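Local coordinates for protein acetylene hydratase Ahy (Pelobacter acetylenicus, PDB 2E7Z) that catalyses the hydration of acetylene to acetaldehyde, using a tungsten-bis(molybdopterin guanine dinucleotide) cofactor and a [4Fe-4S] cluster, at residues 23-28 with 48-53; 53-58 with 613-618; 122-127 with 341-346; 346-351 with 378-383. All coordinates share one frame; numbering follows the deposited sequence.

Interaction 1 of 4, residues 23-28 with 48-53; sequences GKIQTK and NADTIR
Strand 25-29, at one edge of the N-terminal three-stranded antiparallel sheet, meets the short helix 49-53 here, and the carboxylate of Asp50 supplies the direct polar link by reaching the backbone of Ile25. Ile25 N donates to Asp50 OD2 over 2.9 Å in an almost straight bond (179°), approaching from above the carboxylate plane rather than within it. The other oxygen faces its own helix: Arg53 NE binds Asp50 OD1 at 2.9 Å in a salt bridge that lies in the guanidinium plane. With CG anti to the backbone N (chi1 -154°), Asp50 holds its carboxylate between strand and arginine. This sheet belongs to the part of the fold that carries the [4Fe-4S] cluster, which is about 13 Å from the Asp50 side chain; Arg53 also pairs with Glu461 through NH1. Against the polar core lies the aliphatic end of Ile25, whose CD1 packs 3.6 Å from Arg53 NE and 3.7 Å from Asp50 OD1. Shortened to alanine, Asp50 would lose both oxygens, and Ile25 N and Arg53 NE would probably be left without this acceptor. Two waters extend the join. One gives hydrogens to Gly23 O and Asp50 OD2 while accepting from Arg53 NH2; the second links Ile25 O to Asp50 N at the first turn of the helix.

Interaction 2 of 4, residues 53-58 with 613-618; sequences RTHKDR and HQPGIL
The imidazole of His55 carries Gln614 CB over one face and the carbonyl of Pro615 at its edge. The methylene forms a CH-pi contact, 3.7 Å from the ring centroid and displaced toward the rim on the NE2 side. In the ring plane, His55 NE2 donates to Pro615 O at 2.7 Å, with an N-H...O angle of 153°, and uses a lone pair in the carbonyl plane. At the other ring nitrogen, Asp57 N donates to His55 ND1 over 3.0 Å from a position tilted slightly off the plane. Both nitrogens are thus engaged, which fixes the rotation of the ring and is consistent with a neutral tautomer protonated on NE2. CG of His55 stands anti to the backbone N (chi1 -160°), carrying the ring across to the Gln614-Pro615 backbone. A leucine in place of His55 would probably leave Pro615 O and Asp57 N without these partners. Gln614 bends at chi2 (76°), its amide turning away from the ring it covers with CB. A type I beta turn from His55 to Arg58, closed by Arg58 N to His55 O, presents the imidazole. This turn joins the N-terminal part of the chain to the molybdopterin dinucleotide-binding domain, where the side chain of Gln614 lies about 6 Å from a bound molybdopterin guanine dinucleotide.

Interaction 3 of 4, residues 122-127 with 341-346; sequences FMNLLG and EALPEE
The backbones come close where helix 118-126 ends, the CA atoms of Asn124 and Leu343 lying 4.8 Å apart, and Gly127 leaves the helix with a positive phi of 111°, at backbone angles that suit a glycine. Leu343 reaches this end with its two methyl branches parted. CD1 rests on the glycine backbone, 3.5 Å from Gly127 C, whereas CD2 meets the amide oxygen of Asn124, with Leu343 CD2 and Asn124 OD1 3.5 Å apart. The isobutyl group is set between these two places because CG is anti to the backbone N of Leu343 (chi1 -176°). Asn124 crosses it at about a right angle, and its OD1 also lies 3.7 Å from Leu343 CB. The amide nitrogen is used outside the contact: Asn124 ND2 donates to Gln338 O, tying the helix to the chain just before residues 341-346. Tyr362 of helix 362-365 touches both Asn124 and Leu343. One water bridges the backbones, donating to Asn124 O and to Ala342 O, each at 2.8 Å. With no direct hydrogen bond across the segments, the contact depends on van der Waals packing of Leu343 and on this single water, which donates to both carbonyl oxygens, Asn124 O and Ala342 O, themselves 4.3 Å apart.

Interaction 4 of 4, residues 346-351 with 378-383; sequences EKKKLQ and VKYFHN
The ends of Lys348 and Tyr380 meet closely, the two side chains extending toward each other from opposite directions and packing through the last atoms of each. Lys348 CE sits 3.5 Å from Tyr380 OH and 3.8 Å from Tyr380 CZ, lying obliquely to the ring, while Lys379 lays its CG over one ring face. A bend at the end of the lysine chain (chi4 86°) brings the ammonium beside the phenol, where Lys348 NZ donates a weak hydrogen bond to Tyr380 OH at 3.3 Å. The firmer hold on the lysine comes from backbone carbonyls: NZ also donates to Leu343 O and His340 O, so the buried ammonium has two carbonyl acceptors besides the phenol, which probably offsets the cost of burying its charge. Tyr380 also touches Glu369 of helix 369-376. Away from this meeting point the contact is loose: the CA atoms of Lys348 and Tyr380 lie 12.2 Å apart, and neighbouring Lys349 turns away to an exposed position and pairs with Glu345. The Lys348-Tyr380 pair joins helix 345-350 to the loop between helices 369-376 and 391-400, both within the molybdopterin oxidoreductase family region, through a lysine that reaches back to carbonyls of the chain leading into its own helix.

Along the chain, interaction 1 closes before interaction 2 opens, and the long loop closed by interaction 2 contains interactions 3 and 4. The four contacts form two groups. Interactions 1 and 2 have centres 11 Å apart, share Arg53, and touch through Asn48 and Ile617, joining the N-terminal sheet and helix 49-53 to helix 617-621 and the dinucleotide-binding domain. Interactions 3 and 4 have centres 9 Å apart, share Glu346 and helix 345-350, and touch where Gly127 packs on Lys347. The groups lie about 40 Å apart, centre to centre; interactions 3 and 4 are away from the cofactor sites, whereas Arg53 and Gln614 of the first two lie about 9 and 6 Å from a bound molybdopterin guanine dinucleotide.

Interaction 1 of 4, residues 23-28 with 48-53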
loop_
_atom_site.group_PDB
_atom_site.type_symbol
_atom_site.label_atom_id
_atom_site.label_comp_id
_atom_site.label_asym_id
_atom_site.label_seq_id
_atom_site.Cartn_x
_atom_site.Cartn_y
_atom_site.Cartn_z
ATOM N N GLY A 23 33.099 9.415 -6.190
ATOM C CA GLY A 23 31.751 9.982 -6.178
ATOM C C GLY A 23 30.612 8.980 -6.054
ATOM O O GLY A 23 29.483 9.379 -5.772
ATOM N N LYS A 24 30.900 7.695 -6.277
ATOM C CA LYS A 24 29.901 6.632 -6.138
ATOM C C LYS A 24 29.493 6.541 -4.666
ATOM O O LYS A 24 30.321 6.689 -3.762
ATOM C CB LYS A 24 30.433 5.282 -6.618
ATOM C CG LYS A 24 30.480 5.100 -8.125
ATOM C CD LYS A 24 30.911 3.664 -8.478
ATOM C CE LYS A 24 31.648 3.597 -9.814
ATOM N NZ LYS A 24 30.713 3.676 -10.975
ATOM N N ILE A 25 28.206 6.320 -4.420
ATOM C CA ILE A 25 27.725 6.123 -3.062
ATOM C C ILE A 25 27.638 4.641 -2.753
ATOM O O ILE A 25 26.891 3.897 -3.416
ATOM C CB ILE A 25 26.350 6.806 -2.819
ATOM C CG1 ILE A 25 26.450 8.290 -3.180
ATOM C CG2 ILE A 25 25.916 6.581 -1.373
ATOM C CD1 ILE A 25 25.114 9.016 -3.210
ATOM N N GLN A 26 28.377 4.216 -1.738
ATOM C CA GLN A 26 28.309 2.855 -1.272
ATOM C C GLN A 26 27.321 2.775 -0.116
ATOM O O GLN A 26 27.423 3.533 0.858
ATOM C CB GLN A 26 29.694 2.382 -0.834
ATOM C CG GLN A 26 29.691 1.038 -0.127
ATOM C CD GLN A 26 31.030 0.723 0.503
ATOM O OE1 GLN A 26 31.753 -0.137 0.027
ATOM N NE2 GLN A 26 31.377 1.447 1.565
ATOM N N THR A 27 26.352 1.868 -0.238
ATOM C CA THR A 27 25.386 1.599 0.827
ATOM C C THR A 27 25.643 0.224 1.439
ATOM O O THR A 27 25.991 -0.726 0.720
ATOM C CB THR A 27 23.952 1.644 0.298
ATOM O OG1 THR A 27 23.883 0.882 -0.915
ATOM C CG2 THR A 27 23.520 3.087 0.024
ATOM N N LYS A 28 25.517 0.133 2.759
ATOM C CA LYS A 28 25.706 -1.130 3.478
ATOM C C LYS A 28 24.810 -1.218 4.707
ATOM O O LYS A 28 24.239 -0.214 5.141
ATOM C CB LYS A 28 27.174 -1.323 3.861
ATOM C CG LYS A 28 27.718 -0.312 4.842
ATOM C CD LYS A 28 29.195 -0.590 5.144
ATOM C CE LYS A 28 30.029 -0.680 3.867
ATOM N NZ LYS A 28 31.499 -0.744 4.155
ATOM N N ASN A 48 22.439 -1.511 -4.518
ATOM C CA ASN A 48 22.610 -0.997 -5.863
ATOM C C ASN A 48 21.794 0.260 -6.138
ATOM O O ASN A 48 21.617 0.640 -7.285
ATOM C CB ASN A 48 22.265 -2.085 -6.869
ATOM C CG ASN A 48 23.222 -3.262 -6.780
ATOM O OD1 ASN A 48 24.400 -3.142 -7.128
ATOM N ND2 ASN A 48 22.725 -4.404 -6.318
ATOM N N ALA A 49 21.322 0.923 -5.083
ATOM C CA ALA A 49 20.505 2.111 -5.275
ATOM C C ALA A 49 21.181 3.240 -6.039
ATOM O O ALA A 49 20.526 4.001 -6.759
ATOM C CB ALA A 49 19.959 2.609 -3.923
ATOM N N ASP A 50 22.502 3.353 -5.893
ATOM C CA ASP A 50 23.206 4.425 -6.595
ATOM C C ASP A 50 23.190 4.219 -8.105
ATOM O O ASP A 50 23.281 5.189 -8.837
ATOM C CB ASP A 50 24.629 4.645 -6.069
ATOM C CG ASP A 50 25.129 6.077 -6.305
ATOM O OD1 ASP A 50 24.300 7.006 -6.148
ATOM O OD2 ASP A 50 26.330 6.255 -6.672
ATOM N N THR A 51 23.001 2.977 -8.559
ATOM C CA THR A 51 22.883 2.736 -10.014
ATOM C C THR A 51 21.584 3.328 -10.575
ATOM O O THR A 51 21.477 3.604 -11.775
ATOM C CB THR A 51 22.934 1.246 -10.408
ATOM O OG1 THR A 51 21.721 0.610 -9.990
ATOM C CG2 THR A 51 24.146 0.540 -9.785
ATOM N N ILE A 52 20.605 3.513 -9.684
ATOM C CA ILE A 52 19.357 4.191 -10.025
ATOM C C ILE A 52 19.509 5.701 -9.864
ATOM O O ILE A 52 19.148 6.465 -10.771
ATOM C CB ILE A 52 18.220 3.680 -9.148
ATOM C CG1 ILE A 52 18.089 2.145 -9.261
ATOM C CG2 ILE A 52 16.891 4.360 -9.549
ATOM C CD1 ILE A 52 17.838 1.586 -10.670
ATOM N N ARG A 53 20.059 6.137 -8.717
ATOM C CA ARG A 53 20.296 7.567 -8.529
ATOM C C ARG A 53 21.115 8.187 -9.682
ATOM O O ARG A 53 20.879 9.337 -10.078
ATOM C CB ARG A 53 20.977 7.845 -7.187
ATOM C CG ARG A 53 21.079 9.323 -6.881
ATOM C CD ARG A 53 22.103 9.597 -5.798
ATOM N NE ARG A 53 23.460 9.784 -6.320
ATOM C CZ ARG A 53 23.921 10.935 -6.808
ATOM N NH1 ARG A 53 23.140 12.011 -6.882
ATOM N NH2 ARG A 53 25.195 11.012 -7.192
HETATM O O HOH W 1 27.118 8.854 -7.010
HETATM O O HOH W 2 24.486 2.367 -3.834
#

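Interaction 2 of 4, residues 53-58 with 613-618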
loop_
_atom_site.group_PDB
_atom_site.type_symbol
_atom_site.label_atom_id
_atom_site.label_comp_id
_atom_site.label_asym_id
_atom_site.label_seq_id
_atom_site.Cartn_x
_atom_site.Cartn_y
_atom_site.Cartn_z
ATOM N N ARG A 53 20.059 6.137 -8.717
ATOM C CA ARG A 53 20.296 7.567 -8.529
ATOM C C ARG A 53 21.115 8.187 -9.682
ATOM O O ARG A 53 20.879 9.337 -10.078
ATOM C CB ARG A 53 20.977 7.845 -7.187
ATOM C CG ARG A 53 21.079 9.323 -6.881
ATOM C CD ARG A 53 22.103 9.597 -5.798
ATOM N NE ARG A 53 23.460 9.784 -6.320
ATOM C CZ ARG A 53 23.921 10.935 -6.808
ATOM N NH1 ARG A 53 23.140 12.011 -6.882
ATOM N NH2 ARG A 53 25.195 11.012 -7.192
ATOM N N THR A 54 22.094 7.433 -10.199
ATOM C CA THR A 54 22.973 7.950 -11.253
ATOM C C THR A 54 22.646 7.406 -12.636
ATOM O O THR A 54 23.452 7.549 -13.558
ATOM C CB THR A 54 24.483 7.705 -10.941
ATOM O OG1 THR A 54 24.742 6.298 -10.923
ATOM C CG2 THR A 54 24.822 8.288 -9.584
ATOM N N HIS A 55 21.501 6.758 -12.791
ATOM C CA HIS A 55 21.174 6.108 -14.054
ATOM C C HIS A 55 21.160 7.116 -15.185
ATOM O O HIS A 55 20.634 8.228 -15.021
ATOM C CB HIS A 55 19.816 5.379 -13.969
ATOM C CG HIS A 55 19.692 4.338 -15.027
ATOM N ND1 HIS A 55 19.317 4.636 -16.316
ATOM C CD2 HIS A 55 19.970 3.016 -15.005
ATOM C CE1 HIS A 55 19.377 3.535 -17.051
ATOM N NE2 HIS A 55 19.744 2.535 -16.272
ATOM N N LYS A 56 21.737 6.758 -16.341
ATOM C CA LYS A 56 21.765 7.705 -17.463
ATOM C C LYS A 56 20.380 8.122 -17.935
ATOM O O LYS A 56 20.224 9.211 -18.473
ATOM C CB LYS A 56 22.578 7.164 -18.652
ATOM C CG LYS A 56 21.999 5.916 -19.287
ATOM C CD LYS A 56 22.864 5.391 -20.432
ATOM C CE LYS A 56 23.021 6.409 -21.559
ATOM N NZ LYS A 56 21.761 6.633 -22.329
ATOM N N ASP A 57 19.366 7.279 -17.691
ATOM C CA ASP A 57 17.986 7.609 -18.114
ATOM C C ASP A 57 17.186 8.355 -17.065
ATOM O O ASP A 57 15.998 8.638 -17.288
ATOM C CB ASP A 57 17.237 6.355 -18.571
ATOM C CG ASP A 57 17.919 5.684 -19.758
ATOM O OD1 ASP A 57 18.434 6.430 -20.617
ATOM O OD2 ASP A 57 17.936 4.435 -19.819
ATOM N N ARG A 58 17.801 8.661 -15.920
ATOM C CA ARG A 58 17.079 9.410 -14.893
ATOM C C ARG A 58 16.691 10.784 -15.441
ATOM O O ARG A 58 17.472 11.461 -16.128
ATOM C CB ARG A 58 17.944 9.536 -13.637
ATOM C CG ARG A 58 17.227 10.245 -12.501
ATOM C CD ARG A 58 18.051 10.251 -11.245
ATOM N NE ARG A 58 17.344 11.113 -10.254
ATOM C CZ ARG A 58 17.902 11.655 -9.162
ATOM N NH1 ARG A 58 19.175 11.409 -8.846
ATOM N NH2 ARG A 58 17.201 12.456 -8.359
ATOM N N HIS A 613 13.410 -1.307 -13.220
ATOM C CA HIS A 613 13.525 -2.067 -14.480
ATOM C C HIS A 613 14.464 -1.423 -15.516
ATOM O O HIS A 613 14.678 -1.994 -16.589
ATOM C CB HIS A 613 12.132 -2.321 -15.084
ATOM C CG HIS A 613 11.217 -3.107 -14.200
ATOM N ND1 HIS A 613 11.594 -4.305 -13.622
ATOM C CD2 HIS A 613 9.923 -2.905 -13.844
ATOM C CE1 HIS A 613 10.585 -4.777 -12.908
ATOM N NE2 HIS A 613 9.557 -3.958 -13.042
ATOM N N GLN A 614 14.983 -0.225 -15.235
ATOM C CA GLN A 614 15.954 0.419 -16.135
ATOM C C GLN A 614 17.159 -0.523 -16.346
ATOM O O GLN A 614 17.495 -1.280 -15.425
ATOM C CB GLN A 614 16.412 1.750 -15.533
ATOM C CG GLN A 614 15.431 2.887 -15.766
ATOM C CD GLN A 614 14.195 2.805 -14.846
ATOM O OE1 GLN A 614 14.244 2.234 -13.733
ATOM N NE2 GLN A 614 13.086 3.384 -15.306
ATOM N N PRO A 615 17.787 -0.511 -17.556
ATOM C CA PRO A 615 18.950 -1.361 -17.784
ATOM C C PRO A 615 19.973 -1.219 -16.662
ATOM O O PRO A 615 20.372 -0.106 -16.317
ATOM C CB PRO A 615 19.513 -0.842 -19.114
ATOM C CG PRO A 615 18.308 -0.396 -19.870
ATOM C CD PRO A 615 17.413 0.230 -18.778
ATOM N N GLY A 616 20.381 -2.346 -16.090
ATOM C CA GLY A 616 21.388 -2.338 -15.042
ATOM C C GLY A 616 21.403 -3.629 -14.277
ATOM O O GLY A 616 20.675 -4.586 -14.616
ATOM N N ILE A 617 22.216 -3.654 -13.225
ATOM C CA ILE A 617 22.408 -4.847 -12.402
ATOM C C ILE A 617 21.108 -5.414 -11.840
ATOM O O ILE A 617 20.902 -6.628 -11.862
ATOM C CB ILE A 617 23.496 -4.615 -11.290
ATOM C CG1 ILE A 617 23.811 -5.910 -10.522
ATOM C CG2 ILE A 617 23.126 -3.442 -10.373
ATOM C CD1 ILE A 617 25.136 -5.871 -9.758
ATOM N N LEU A 618 20.217 -4.543 -11.356
ATOM C CA LEU A 618 18.977 -5.043 -10.795
ATOM C C LEU A 618 18.073 -5.682 -11.862
ATOM O O LEU A 618 17.534 -6.788 -11.646
ATOM C CB LEU A 618 18.248 -3.915 -10.055
ATOM C CG LEU A 618 18.976 -3.425 -8.796
ATOM C CD1 LEU A 618 18.278 -2.170 -8.252
ATOM C CD2 LEU A 618 19.006 -4.499 -7.717
#

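Interaction 3 of 4, residues 122-127 with 341-346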
loop_
_atom_site.group_PDB
_atom_site.type_symbol
_atom_site.label_atom_id
_atom_site.label_comp_id
_atom_site.label_asym_id
_atom_site.label_seq_id
_atom_site.Cartn_x
_atom_site.Cartn_y
_atom_site.Cartn_z
ATOM N N PHE A 122 -2.466 21.806 0.290
ATOM C CA PHE A 122 -2.694 22.450 -0.990
ATOM C C PHE A 122 -4.031 22.074 -1.609
ATOM O O PHE A 122 -4.802 22.953 -2.025
ATOM C CB PHE A 122 -1.538 22.067 -1.948
ATOM C CG PHE A 122 -1.748 22.487 -3.371
ATOM C CD1 PHE A 122 -1.575 23.815 -3.747
ATOM C CD2 PHE A 122 -2.078 21.559 -4.344
ATOM C CE1 PHE A 122 -1.799 24.225 -5.042
ATOM C CE2 PHE A 122 -2.265 21.953 -5.673
ATOM C CZ PHE A 122 -2.132 23.290 -6.011
ATOM N N MET A 123 -4.332 20.772 -1.653
ATOM C CA MET A 123 -5.586 20.343 -2.247
ATOM C C MET A 123 -6.783 20.900 -1.467
ATOM O O MET A 123 -7.773 21.298 -2.079
ATOM C CB MET A 123 -5.688 18.823 -2.294
ATOM C CG MET A 123 -4.650 18.212 -3.240
ATOM S SD MET A 123 -4.907 16.411 -3.397
ATOM C CE MET A 123 -6.395 16.384 -4.440
ATOM N N ASN A 124 -6.680 20.931 -0.136
ATOM C CA ASN A 124 -7.804 21.381 0.708
ATOM C C ASN A 124 -8.038 22.864 0.579
ATOM O O ASN A 124 -9.180 23.300 0.601
ATOM C CB ASN A 124 -7.561 20.920 2.145
ATOM C CG ASN A 124 -7.778 19.416 2.297
ATOM O OD1 ASN A 124 -8.507 18.814 1.502
ATOM N ND2 ASN A 124 -7.175 18.813 3.323
ATOM N N LEU A 125 -6.965 23.622 0.358
ATOM C CA LEU A 125 -7.095 25.046 0.092
ATOM C C LEU A 125 -7.637 25.311 -1.310
ATOM O O LEU A 125 -8.405 26.251 -1.504
ATOM C CB LEU A 125 -5.753 25.773 0.286
ATOM C CG LEU A 125 -5.299 25.796 1.745
ATOM C CD1 LEU A 125 -3.845 26.110 1.865
ATOM C CD2 LEU A 125 -6.110 26.858 2.527
ATOM N N LEU A 126 -7.238 24.519 -2.300
ATOM C CA LEU A 126 -7.818 24.703 -3.625
ATOM C C LEU A 126 -9.289 24.312 -3.658
ATOM O O LEU A 126 -10.083 24.945 -4.364
ATOM C CB LEU A 126 -7.101 23.841 -4.652
ATOM C CG LEU A 126 -5.795 24.276 -5.289
ATOM C CD1 LEU A 126 -5.497 23.279 -6.422
ATOM C CD2 LEU A 126 -5.757 25.705 -5.858
ATOM N N GLY A 127 -9.645 23.263 -2.911
ATOM C CA GLY A 127 -11.015 22.743 -2.818
ATOM C C GLY A 127 -11.204 21.388 -3.457
ATOM O O GLY A 127 -12.317 20.998 -3.754
ATOM N N GLU A 341 -9.929 20.412 7.842
ATOM C CA GLU A 341 -11.110 21.174 8.236
ATOM C C GLU A 341 -11.385 22.315 7.268
ATOM O O GLU A 341 -12.561 22.673 7.092
ATOM C CB GLU A 341 -11.079 21.629 9.697
ATOM C CG GLU A 341 -12.384 22.263 10.142
ATOM C CD GLU A 341 -13.511 21.263 10.312
ATOM O OE1 GLU A 341 -13.380 20.371 11.163
ATOM O OE2 GLU A 341 -14.555 21.401 9.634
ATOM N N ALA A 342 -10.361 22.832 6.596
ATOM C CA ALA A 342 -10.520 23.903 5.642
ATOM C C ALA A 342 -11.299 23.534 4.395
ATOM O O ALA A 342 -11.849 24.424 3.757
ATOM C CB ALA A 342 -9.184 24.493 5.248
ATOM N N LEU A 343 -11.299 22.256 4.014
ATOM C CA LEU A 343 -12.040 21.847 2.823
ATOM C C LEU A 343 -13.543 21.897 3.123
ATOM O O LEU A 343 -14.009 21.235 4.056
ATOM C CB LEU A 343 -11.683 20.437 2.440
ATOM C CG LEU A 343 -12.298 19.863 1.164
ATOM C CD1 LEU A 343 -11.838 20.645 -0.058
ATOM C CD2 LEU A 343 -11.919 18.416 1.041
ATOM N N PRO A 344 -14.310 22.711 2.367
ATOM C CA PRO A 344 -15.742 22.824 2.687
ATOM C C PRO A 344 -16.489 21.504 2.624
ATOM O O PRO A 344 -16.160 20.650 1.791
ATOM C CB PRO A 344 -16.255 23.768 1.583
ATOM C CG PRO A 344 -15.090 24.611 1.252
ATOM C CD PRO A 344 -13.940 23.608 1.258
ATOM N N GLU A 345 -17.534 21.372 3.450
ATOM C CA GLU A 345 -18.300 20.131 3.513
ATOM C C GLU A 345 -18.839 19.770 2.128
ATOM O O GLU A 345 -18.812 18.604 1.720
ATOM C CB GLU A 345 -19.458 20.255 4.540
ATOM C CG GLU A 345 -20.562 21.200 4.142
ATOM C CD GLU A 345 -21.839 21.049 4.990
ATOM O OE1 GLU A 345 -21.770 21.152 6.238
ATOM O OE2 GLU A 345 -22.922 20.836 4.394
ATOM N N GLU A 346 -19.276 20.773 1.381
ATOM C CA GLU A 346 -19.784 20.548 0.027
ATOM C C GLU A 346 -18.757 19.847 -0.853
ATOM O O GLU A 346 -19.112 18.942 -1.613
ATOM C CB GLU A 346 -20.290 21.862 -0.589
ATOM C CG GLU A 346 -21.514 22.454 0.121
ATOM C CD GLU A 346 -21.200 23.491 1.221
ATOM O OE1 GLU A 346 -20.091 23.510 1.838
ATOM O OE2 GLU A 346 -22.121 24.290 1.483
HETATM O O HOH W 3 -10.698 25.493 1.381
#

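Interaction 4 of 4, residues 346-351 with 378-383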
loop_
_atom_site.group_PDB
_atom_site.type_symbol
_atom_site.label_atom_id
_atom_site.label_comp_id
_atom_site.label_asym_id
_atom_site.label_seq_id
_atom_site.Cartn_x
_atom_site.Cartn_y
_atom_site.Cartn_z
ATOM N N GLU A 346 -19.276 20.773 1.381
ATOM C CA GLU A 346 -19.784 20.548 0.027
ATOM C C GLU A 346 -18.757 19.847 -0.853
ATOM O O GLU A 346 -19.112 18.942 -1.613
ATOM C CB GLU A 346 -20.290 21.862 -0.589
ATOM C CG GLU A 346 -21.514 22.454 0.121
ATOM C CD GLU A 346 -21.200 23.491 1.221
ATOM O OE1 GLU A 346 -20.091 23.510 1.838
ATOM O OE2 GLU A 346 -22.121 24.290 1.483
ATOM N N LYS A 347 -17.496 20.270 -0.742
ATOM C CA LYS A 347 -16.414 19.624 -1.505
ATOM C C LYS A 347 -16.077 18.212 -0.960
ATOM O O LYS A 347 -15.830 17.277 -1.733
ATOM C CB LYS A 347 -15.177 20.519 -1.507
ATOM C CG LYS A 347 -15.356 21.868 -2.202
ATOM C CD LYS A 347 -15.903 21.735 -3.628
ATOM C CE LYS A 347 -15.990 23.091 -4.323
ATOM N NZ LYS A 347 -16.650 23.040 -5.656
ATOM N N LYS A 348 -16.091 18.052 0.366
ATOM C CA LYS A 348 -15.908 16.707 0.935
ATOM C C LYS A 348 -16.937 15.743 0.366
ATOM O O LYS A 348 -16.615 14.606 -0.003
ATOM C CB LYS A 348 -15.958 16.721 2.469
ATOM C CG LYS A 348 -14.828 17.496 3.134
ATOM C CD LYS A 348 -14.737 17.131 4.584
ATOM C CE LYS A 348 -13.524 17.700 5.279
ATOM N NZ LYS A 348 -13.794 19.081 5.762
ATOM N N LYS A 349 -18.197 16.190 0.333
ATOM C CA LYS A 349 -19.276 15.344 -0.164
ATOM C C LYS A 349 -19.109 14.902 -1.618
ATOM O O LYS A 349 -19.605 13.835 -1.995
ATOM C CB LYS A 349 -20.645 16.040 0.077
ATOM C CG LYS A 349 -21.062 16.110 1.535
ATOM C CD LYS A 349 -22.367 16.924 1.711
ATOM C CE LYS A 349 -22.069 18.397 2.005
ATOM N NZ LYS A 349 -23.250 19.304 1.894
ATOM N N LEU A 350 -18.372 15.688 -2.412
ATOM C CA LEU A 350 -18.196 15.395 -3.834
ATOM C C LEU A 350 -17.135 14.340 -4.063
ATOM O O LEU A 350 -17.001 13.832 -5.183
ATOM C CB LEU A 350 -17.741 16.627 -4.625
ATOM C CG LEU A 350 -18.785 17.731 -4.880
ATOM C CD1 LEU A 350 -18.135 18.928 -5.574
ATOM C CD2 LEU A 350 -19.971 17.219 -5.671
ATOM N N GLN A 351 -16.343 14.038 -3.036
ATOM C CA GLN A 351 -15.211 13.129 -3.207
ATOM C C GLN A 351 -15.623 11.919 -4.019
ATOM O O GLN A 351 -16.574 11.228 -3.670
ATOM C CB GLN A 351 -14.682 12.700 -1.850
ATOM C CG GLN A 351 -13.319 11.961 -1.952
ATOM C CD GLN A 351 -12.692 11.832 -0.584
ATOM O OE1 GLN A 351 -13.355 11.403 0.367
ATOM N NE2 GLN A 351 -11.438 12.217 -0.458
ATOM N N VAL A 378 -7.095 15.110 17.251
ATOM C CA VAL A 378 -7.071 15.386 15.818
ATOM C C VAL A 378 -8.387 14.883 15.254
ATOM O O VAL A 378 -8.629 13.680 15.233
ATOM C CB VAL A 378 -5.872 14.682 15.124
ATOM C CG1 VAL A 378 -5.986 14.791 13.645
ATOM C CG2 VAL A 378 -4.568 15.321 15.577
ATOM N N LYS A 379 -9.230 15.807 14.807
ATOM C CA LYS A 379 -10.551 15.468 14.287
ATOM C C LYS A 379 -10.445 14.623 13.026
ATOM O O LYS A 379 -11.160 13.630 12.869
ATOM C CB LYS A 379 -11.344 16.729 13.982
ATOM C CG LYS A 379 -12.696 16.444 13.352
ATOM C CD LYS A 379 -13.506 17.712 13.233
ATOM C CE LYS A 379 -14.743 17.467 12.418
ATOM N NZ LYS A 379 -15.522 18.718 12.296
ATOM N N TYR A 380 -9.557 15.031 12.117
ATOM C CA TYR A 380 -9.318 14.308 10.878
ATOM C C TYR A 380 -7.969 13.597 10.991
ATOM O O TYR A 380 -6.941 14.141 10.601
ATOM C CB TYR A 380 -9.313 15.264 9.674
ATOM C CG TYR A 380 -10.660 15.891 9.428
ATOM C CD1 TYR A 380 -11.652 15.198 8.741
ATOM C CD2 TYR A 380 -10.948 17.175 9.902
ATOM C CE1 TYR A 380 -12.869 15.765 8.482
ATOM C CE2 TYR A 380 -12.198 17.751 9.673
ATOM C CZ TYR A 380 -13.150 17.027 8.962
ATOM O OH TYR A 380 -14.378 17.542 8.665
ATOM N N PHE A 381 -7.974 12.379 11.518
ATOM C CA PHE A 381 -6.769 11.631 11.820
ATOM C C PHE A 381 -6.445 10.919 10.531
ATOM O O PHE A 381 -7.100 9.966 10.144
ATOM C CB PHE A 381 -7.068 10.665 12.975
ATOM C CG PHE A 381 -5.973 9.686 13.298
ATOM C CD1 PHE A 381 -4.639 9.923 13.002
ATOM C CD2 PHE A 381 -6.296 8.506 13.980
ATOM C CE1 PHE A 381 -3.664 8.983 13.332
ATOM C CE2 PHE A 381 -5.322 7.572 14.330
ATOM C CZ PHE A 381 -3.998 7.814 14.013
ATOM N N HIS A 382 -5.421 11.422 9.836
ATOM C CA HIS A 382 -4.982 10.865 8.549
ATOM C C HIS A 382 -4.109 9.666 8.885
ATOM O O HIS A 382 -2.885 9.748 8.842
ATOM C CB HIS A 382 -4.206 11.916 7.763
ATOM C CG HIS A 382 -3.829 11.472 6.393
ATOM N ND1 HIS A 382 -2.614 10.879 6.121
ATOM C CD2 HIS A 382 -4.499 11.539 5.218
ATOM C CE1 HIS A 382 -2.543 10.631 4.821
ATOM N NE2 HIS A 382 -3.678 11.006 4.253
ATOM N N ASN A 383 -4.753 8.552 9.227
ATOM C CA ASN A 383 -4.030 7.368 9.676
ATOM C C ASN A 383 -3.533 6.547 8.493
ATOM O O ASN A 383 -4.316 5.881 7.795
ATOM C CB ASN A 383 -4.989 6.595 10.583
ATOM C CG ASN A 383 -4.333 5.453 11.391
ATOM O OD1 ASN A 383 -5.063 4.610 11.907
ATOM N ND2 ASN A 383 -3.010 5.417 11.515
#